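Local coordinates for Ps01740 (PDB 5UIF), which probably acts as a dehalogenase-related enzyme of the tautomerase superfamily, homologous to cis-3-chloroacrylic acid dehalogenase, at residues Thr11-Leu20 against Asp85-Ala93; Thr59-Ala69 against Ala97-Ala107. All blocks are in the same frame, centred on the assembly; numbering follows the deposited sequence.

Contact 1: residues Thr11-Leu20 against Asp85-Ala93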
# COMPACT_ATOMS: atom_id res chain seq x y z
N THR A 11 12.06 2.73 -15.01
CA THR A 11 11.87 1.35 -15.45
C THR A 11 10.84 1.26 -16.58
O THR A 11 11.12 0.68 -17.63
CB THR A 11 11.41 0.45 -14.29
OG1 THR A 11 12.40 0.45 -13.26
CG2 THR A 11 11.18 -0.97 -14.77
N LEU A 12 9.66 1.82 -16.35
CA LEU A 12 8.57 1.73 -17.31
C LEU A 12 8.39 3.01 -18.12
O LEU A 12 8.53 4.11 -17.59
CB LEU A 12 7.27 1.38 -16.59
CG LEU A 12 7.25 0.03 -15.87
CD1 LEU A 12 5.93 -0.17 -15.14
CD2 LEU A 12 7.48 -1.09 -16.87
N SER A 13 8.07 2.85 -19.40
CA SER A 13 7.75 3.98 -20.27
C SER A 13 6.24 4.18 -20.31
O SER A 13 5.50 3.49 -19.61
CB SER A 13 8.30 3.77 -21.68
OG SER A 13 7.70 2.64 -22.29
N GLU A 14 5.79 5.12 -21.13
CA GLU A 14 4.36 5.36 -21.31
C GLU A 14 3.72 4.17 -22.01
O GLU A 14 2.67 3.68 -21.60
CB GLU A 14 4.12 6.64 -22.11
CG GLU A 14 3.34 7.71 -21.35
CD GLU A 14 2.74 8.76 -22.26
OE1 GLU A 14 3.48 9.30 -23.11
OE2 GLU A 14 1.53 9.06 -22.12
N ARG A 15 4.38 3.71 -23.07
CA ARG A 15 3.89 2.59 -23.86
C ARG A 15 3.81 1.32 -23.02
O ARG A 15 2.89 0.51 -23.17
CB ARG A 15 4.79 2.38 -25.09
CG ARG A 15 5.20 0.93 -25.32
CD ARG A 15 6.27 0.82 -26.39
NE ARG A 15 7.50 1.49 -25.99
CZ ARG A 15 8.41 0.96 -25.18
NH1 ARG A 15 8.23 -0.26 -24.68
NH2 ARG A 15 9.50 1.64 -24.87
N GLN A 16 4.78 1.15 -22.12
CA GLN A 16 4.84 -0.05 -21.29
C GLN A 16 3.74 -0.04 -20.23
O GLN A 16 3.14 -1.08 -19.95
CB GLN A 16 6.21 -0.17 -20.63
CG GLN A 16 7.29 -0.69 -21.56
CD GLN A 16 8.65 -0.75 -20.91
OE1 GLN A 16 9.09 0.21 -20.27
NE2 GLN A 16 9.33 -1.88 -21.05
N ARG A 17 3.47 1.12 -19.65
CA ARG A 17 2.41 1.24 -18.66
C ARG A 17 1.04 1.02 -19.30
O ARG A 17 0.15 0.44 -18.69
CB ARG A 17 2.45 2.61 -17.98
CG ARG A 17 3.58 2.75 -16.96
CD ARG A 17 3.47 4.05 -16.18
NE ARG A 17 3.67 5.21 -17.03
CZ ARG A 17 4.84 5.81 -17.22
NH1 ARG A 17 5.92 5.34 -16.61
NH2 ARG A 17 4.94 6.87 -18.01
N GLN A 18 0.89 1.48 -20.54
CA GLN A 18 -0.33 1.27 -21.30
C GLN A 18 -0.54 -0.22 -21.58
O GLN A 18 -1.64 -0.74 -21.41
CB GLN A 18 -0.30 2.05 -22.61
CG GLN A 18 -1.55 1.89 -23.46
CD GLN A 18 -2.78 2.52 -22.84
OE1 GLN A 18 -2.68 3.54 -22.16
NE2 GLN A 18 -3.93 1.91 -23.06
N SER A 19 0.53 -0.88 -22.00
CA SER A 19 0.49 -2.31 -22.30
C SER A 19 0.17 -3.14 -21.07
O SER A 19 -0.69 -4.02 -21.11
CB SER A 19 1.81 -2.76 -22.91
OG SER A 19 2.09 -2.07 -24.12
N LEU A 20 0.86 -2.85 -19.97
CA LEU A 20 0.67 -3.59 -18.73
C LEU A 20 -0.72 -3.39 -18.15
O LEU A 20 -1.32 -4.32 -17.60
CB LEU A 20 1.73 -3.18 -17.70
CG LEU A 20 3.16 -3.65 -18.00
CD1 LEU A 20 4.15 -3.01 -17.04
CD2 LEU A 20 3.25 -5.17 -17.94
N ASP A 85 4.41 -13.45 -15.96
CA ASP A 85 4.92 -13.76 -17.29
C ASP A 85 4.90 -12.54 -18.20
O ASP A 85 5.84 -12.30 -18.96
CB ASP A 85 4.11 -14.89 -17.93
CG ASP A 85 4.46 -16.26 -17.37
OD1 ASP A 85 5.61 -16.43 -16.90
OD2 ASP A 85 3.60 -17.16 -17.41
N VAL A 86 3.82 -11.77 -18.11
CA VAL A 86 3.65 -10.58 -18.94
C VAL A 86 4.68 -9.50 -18.60
O VAL A 86 5.30 -8.93 -19.50
CB VAL A 86 2.22 -10.00 -18.79
CG1 VAL A 86 2.19 -8.54 -19.21
CG2 VAL A 86 1.23 -10.83 -19.60
N TYR A 87 4.86 -9.23 -17.31
CA TYR A 87 5.78 -8.19 -16.88
C TYR A 87 7.22 -8.49 -17.30
O TYR A 87 7.96 -7.59 -17.71
CB TYR A 87 5.72 -7.98 -15.37
CG TYR A 87 6.62 -6.86 -14.89
CD1 TYR A 87 6.18 -5.54 -14.90
CD2 TYR A 87 7.91 -7.11 -14.46
CE1 TYR A 87 6.99 -4.51 -14.48
CE2 TYR A 87 8.74 -6.09 -14.04
CZ TYR A 87 8.27 -4.79 -14.05
OH TYR A 87 9.09 -3.77 -13.63
N MET A 88 7.62 -9.75 -17.19
CA MET A 88 8.96 -10.16 -17.58
C MET A 88 9.16 -10.04 -19.09
O MET A 88 10.28 -9.82 -19.56
CB MET A 88 9.25 -11.59 -17.12
CG MET A 88 9.39 -11.74 -15.61
SD MET A 88 9.76 -13.44 -15.14
CE MET A 88 11.26 -13.73 -16.07
N ALA A 89 8.08 -10.20 -19.83
CA ALA A 89 8.14 -10.13 -21.29
C ALA A 89 8.16 -8.68 -21.77
O ALA A 89 8.81 -8.35 -22.76
CB ALA A 89 6.97 -10.87 -21.90
N VAL A 90 7.45 -7.82 -21.05
CA VAL A 90 7.36 -6.40 -21.40
C VAL A 90 8.64 -5.67 -21.01
O VAL A 90 9.13 -4.81 -21.75
CB VAL A 90 6.15 -5.73 -20.72
CG1 VAL A 90 6.22 -4.22 -20.83
CG2 VAL A 90 4.85 -6.26 -21.31
N THR A 91 9.20 -6.02 -19.86
CA THR A 91 10.33 -5.29 -19.29
C THR A 91 11.67 -5.98 -19.53
O THR A 91 12.68 -5.32 -19.76
CB THR A 91 10.15 -5.09 -17.78
OG1 THR A 91 10.09 -6.36 -17.13
CG2 THR A 91 8.86 -4.33 -17.50
N GLY A 92 11.68 -7.31 -19.45
CA GLY A 92 12.91 -8.07 -19.56
C GLY A 92 13.56 -8.25 -18.20
O GLY A 92 14.75 -8.56 -18.10
N ALA A 93 12.76 -8.07 -17.16
CA ALA A 93 13.25 -8.17 -15.79
C ALA A 93 13.53 -9.61 -15.39
O ALA A 93 13.07 -10.55 -16.04
CB ALA A 93 12.25 -7.54 -14.83
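Gln16 NE2 reaches across to Val90 O at 3.0 Å, the one hydrogen bond between the two segments. It is bent (139° at the hydrogen), and NE2 stands above the plane of the Val90 carbonyl, although that oxygen lies close to the plane of the Gln16 amide. At the other end of the amide, OE1 accepts the backbone N-H of Ser13 at 3.0 Å on a lone pair. Gln16 N in turn donates to Ser13 OG, closing a capping box at the start of helix 14-32. Together these bonds probably fix the rotation of the amide, and the extended chain behind it slides its CG past Val90 CG1 at 3.8 Å.

Deeper in, the two methyls of Leu20 divide between three neighbours: CD2 meets Val86 CG1 (3.8 Å) and Val90 CG2, whereas CD1 lies obliquely against Tyr87 CD1 at 3.9 Å. With CG anti to its backbone N (chi1 -177°), Tyr87 sends its ring down toward strands 61-68 and 98-105, and its OH comes to 3.7 Å from Thr11 CG2, the two side chains meeting at about a right angle. Leu12 CD2 packs on Thr91 CG2 at 3.6 Å, and Leu12 also touches Phe43 of strand 40-46. The two helix segments run nearly antiparallel, with axes 10.7 Å apart, as expected of the paired helices lying on one face of the beta sheet in the tautomerase fold.

Contact 2: residues Thr59-Ala69 against Ala97-Ala107; sequences TPAIIRGQIRA and AVVVAVVDIPA
Nine backbone hydrogen bonds join Thr59-Ala69 to Ala97-Ala107, from Ala61 N on Ala97 O to Ala69 N on Ile105 O. The ladder is parallel: Ala61, Ile63, Gly65 and Ile67 each donate to one residue of 97-107 and accept from the residue two further on. Val99 N to Ala61 O (2.7 Å, 176° at the hydrogen) is nearly straight, while the last bond, Ala69 N to Ile105 O, measures 3.0 Å. At the other end a water donates to both Thr59 O (2.8 Å) and Ala97 O (2.6 Å), linking the two chain segments just ahead of the strands.

Side chains gather on two faces. On the one facing helix 73-91, Ile67 CD1 lies 3.7 Å from Val102 CG1, and its CG1, set between backbone N and carbonyl carbon (chi1 72°), comes to 3.7 Å from Asp104 OD1. On the reverse, Gln66 CG runs alongside Val103 CG2 at 3.7 Å, and Ile105 CG1 comes as close to Gln66 CB.

Farther out, Ile62, Arg64 and Gln66 bond through their backbones to strand 2-8, and Arg76 of helix 73-91 forms a salt bridge with Asp104. Arg64 forms a salt bridge with Glu4 of the third subunit, and a strand of that subunit pairs antiparallel with Val100 and Ala101. Main-chain bonding thus carries this pair, the parallel strands of a beta-alpha-beta crossover, while its charged side chains tie it to the connecting helix and to the trimer.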
# COMPACT_ATOMS: atom_id res chain seq x y z
N THR A 59 16.81 -3.18 -7.93
CA THR A 59 15.64 -2.70 -8.66
C THR A 59 14.54 -3.75 -8.76
O THR A 59 14.24 -4.23 -9.86
CB THR A 59 16.02 -2.24 -10.08
OG1 THR A 59 16.62 -3.34 -10.79
CG2 THR A 59 17.01 -1.08 -10.03
N PRO A 60 13.94 -4.12 -7.62
CA PRO A 60 12.85 -5.10 -7.69
C PRO A 60 11.57 -4.48 -8.23
O PRO A 60 11.43 -3.26 -8.24
CB PRO A 60 12.68 -5.53 -6.23
CG PRO A 60 13.07 -4.31 -5.46
CD PRO A 60 14.17 -3.65 -6.24
N ALA A 61 10.65 -5.33 -8.69
CA ALA A 61 9.37 -4.85 -9.19
C ALA A 61 8.23 -5.50 -8.41
O ALA A 61 8.12 -6.73 -8.37
CB ALA A 61 9.23 -5.14 -10.67
N ILE A 62 7.41 -4.68 -7.78
CA ILE A 62 6.33 -5.19 -6.93
C ILE A 62 4.96 -4.84 -7.51
O ILE A 62 4.60 -3.67 -7.63
CB ILE A 62 6.43 -4.64 -5.49
CG1 ILE A 62 7.67 -5.18 -4.79
CG2 ILE A 62 5.18 -5.00 -4.70
CD1 ILE A 62 8.93 -4.36 -5.01
N ILE A 63 4.20 -5.87 -7.86
CA ILE A 63 2.84 -5.69 -8.34
C ILE A 63 1.85 -6.34 -7.37
O ILE A 63 1.82 -7.56 -7.24
CB ILE A 63 2.64 -6.30 -9.74
CG1 ILE A 63 3.61 -5.65 -10.74
CG2 ILE A 63 1.20 -6.12 -10.20
CD1 ILE A 63 3.53 -6.23 -12.14
N ARG A 64 1.06 -5.51 -6.70
CA ARG A 64 0.09 -6.01 -5.74
C ARG A 64 -1.34 -5.77 -6.21
O ARG A 64 -1.66 -4.69 -6.72
CB ARG A 64 0.31 -5.36 -4.37
CG ARG A 64 1.62 -5.75 -3.71
CD ARG A 64 1.78 -5.10 -2.35
NE ARG A 64 1.90 -3.65 -2.45
CZ ARG A 64 2.02 -2.84 -1.41
NH1 ARG A 64 2.02 -3.33 -0.18
NH2 ARG A 64 2.13 -1.53 -1.59
N GLY A 65 -2.19 -6.78 -6.04
CA GLY A 65 -3.57 -6.69 -6.47
C GLY A 65 -4.56 -7.07 -5.39
O GLY A 65 -4.44 -8.13 -4.77
N GLN A 66 -5.53 -6.20 -5.15
CA GLN A 66 -6.58 -6.47 -4.18
C GLN A 66 -7.89 -6.81 -4.89
O GLN A 66 -8.53 -5.93 -5.47
CB GLN A 66 -6.77 -5.27 -3.24
CG GLN A 66 -5.60 -5.03 -2.30
CD GLN A 66 -5.83 -3.86 -1.37
OE1 GLN A 66 -6.12 -2.75 -1.81
NE2 GLN A 66 -5.71 -4.10 -0.07
N ILE A 67 -8.28 -8.08 -4.84
CA ILE A 67 -9.47 -8.54 -5.54
C ILE A 67 -10.57 -8.98 -4.59
O ILE A 67 -10.37 -9.07 -3.38
CB ILE A 67 -9.14 -9.72 -6.49
CG1 ILE A 67 -8.87 -10.99 -5.68
CG2 ILE A 67 -7.97 -9.37 -7.39
CD1 ILE A 67 -8.73 -12.23 -6.52
N ARG A 68 -11.74 -9.25 -5.17
CA ARG A 68 -12.88 -9.72 -4.40
C ARG A 68 -12.65 -11.14 -3.89
O ARG A 68 -12.18 -12.01 -4.64
CB ARG A 68 -14.15 -9.68 -5.25
CG ARG A 68 -15.43 -9.42 -4.46
CD ARG A 68 -16.67 -9.88 -5.23
NE ARG A 68 -17.13 -11.18 -4.79
CZ ARG A 68 -18.19 -11.81 -5.29
NH1 ARG A 68 -18.89 -11.25 -6.26
NH2 ARG A 68 -18.54 -13.00 -4.82
N ALA A 69 -12.97 -11.38 -2.63
CA ALA A 69 -12.85 -12.71 -2.04
C ALA A 69 -13.99 -13.60 -2.50
O ALA A 69 -15.05 -13.11 -2.89
CB ALA A 69 -12.81 -12.63 -0.52
N ALA A 97 13.63 -10.80 -9.39
CA ALA A 97 13.50 -9.38 -9.07
C ALA A 97 12.08 -8.89 -9.37
O ALA A 97 11.85 -7.69 -9.53
CB ALA A 97 14.52 -8.56 -9.83
N VAL A 98 11.14 -9.83 -9.45
CA VAL A 98 9.74 -9.50 -9.69
C VAL A 98 8.85 -10.21 -8.69
O VAL A 98 8.90 -11.43 -8.54
CB VAL A 98 9.31 -9.89 -11.12
CG1 VAL A 98 7.81 -9.75 -11.28
CG2 VAL A 98 10.04 -9.05 -12.15
N VAL A 99 8.02 -9.44 -7.98
CA VAL A 99 7.12 -10.00 -6.98
C VAL A 99 5.67 -9.61 -7.25
O VAL A 99 5.36 -8.42 -7.38
CB VAL A 99 7.51 -9.55 -5.56
CG1 VAL A 99 6.49 -10.05 -4.54
CG2 VAL A 99 8.90 -10.04 -5.20
N VAL A 100 4.80 -10.60 -7.35
CA VAL A 100 3.38 -10.36 -7.58
C VAL A 100 2.54 -10.96 -6.46
O VAL A 100 2.74 -12.11 -6.07
CB VAL A 100 2.92 -10.94 -8.94
CG1 VAL A 100 1.45 -10.62 -9.18
CG2 VAL A 100 3.78 -10.39 -10.07
N ALA A 101 1.60 -10.18 -5.94
CA ALA A 101 0.72 -10.64 -4.86
C ALA A 101 -0.74 -10.28 -5.13
O ALA A 101 -1.06 -9.13 -5.44
CB ALA A 101 1.17 -10.05 -3.54
N VAL A 102 -1.61 -11.28 -5.02
CA VAL A 102 -3.04 -11.07 -5.21
C VAL A 102 -3.80 -11.48 -3.95
O VAL A 102 -4.00 -12.67 -3.69
CB VAL A 102 -3.58 -11.87 -6.41
CG1 VAL A 102 -5.08 -11.65 -6.57
CG2 VAL A 102 -2.85 -11.47 -7.68
N VAL A 103 -4.21 -10.50 -3.16
CA VAL A 103 -4.87 -10.76 -1.88
C VAL A 103 -6.39 -10.65 -1.98
O VAL A 103 -6.92 -9.90 -2.80
CB VAL A 103 -4.36 -9.82 -0.78
CG1 VAL A 103 -2.89 -10.06 -0.51
CG2 VAL A 103 -4.60 -8.37 -1.17
N ASP A 104 -7.08 -11.40 -1.13
CA ASP A 104 -8.54 -11.37 -1.08
C ASP A 104 -9.05 -10.24 -0.21
O ASP A 104 -8.58 -10.04 0.91
CB ASP A 104 -9.09 -12.70 -0.57
CG ASP A 104 -9.13 -13.77 -1.65
OD1 ASP A 104 -9.11 -13.41 -2.84
OD2 ASP A 104 -9.17 -14.97 -1.29
N ILE A 105 -10.02 -9.49 -0.73
CA ILE A 105 -10.69 -8.46 0.04
C ILE A 105 -12.18 -8.79 0.13
O ILE A 105 -12.84 -8.95 -0.90
CB ILE A 105 -10.51 -7.06 -0.58
CG1 ILE A 105 -9.03 -6.72 -0.71
CG2 ILE A 105 -11.23 -6.01 0.25
CD1 ILE A 105 -8.30 -6.65 0.61
N PRO A 106 -12.70 -8.91 1.36
CA PRO A 106 -14.14 -9.15 1.55
C PRO A 106 -14.98 -8.08 0.86
O PRO A 106 -14.63 -6.90 0.91
CB PRO A 106 -14.30 -9.09 3.08
CG PRO A 106 -12.96 -9.49 3.60
CD PRO A 106 -11.97 -8.90 2.63
N ALA A 107 -16.07 -8.50 0.22
CA ALA A 107 -16.88 -7.61 -0.60
C ALA A 107 -17.46 -6.44 0.19
O ALA A 107 -17.73 -5.38 -0.37
CB ALA A 107 -18.00 -8.40 -1.26
O HOH W 1 12.79 -6.08 -11.33

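Contact 2 lies nearer the centre of the chain and is largely backbone hydrogen bonding inside the sheet; contact 1 sits farther out, on the helical layer, and relies on side-chain packing with a single hydrogen bond across. Helix 73-91, which supplies Asp85-Thr91, is the crossover between the two strands of contact 2, so the segments alternate along the chain. Tyr87 joins the layers: its OH approaches Ala61 CB at 3.3 Å, its CD2 meets Val98 CG2 at 3.7 Å, and its CD1 meets Ile63 CD1. Both contacts also touch the second subunit, but contact 2 alone continues into the third as an extended sheet.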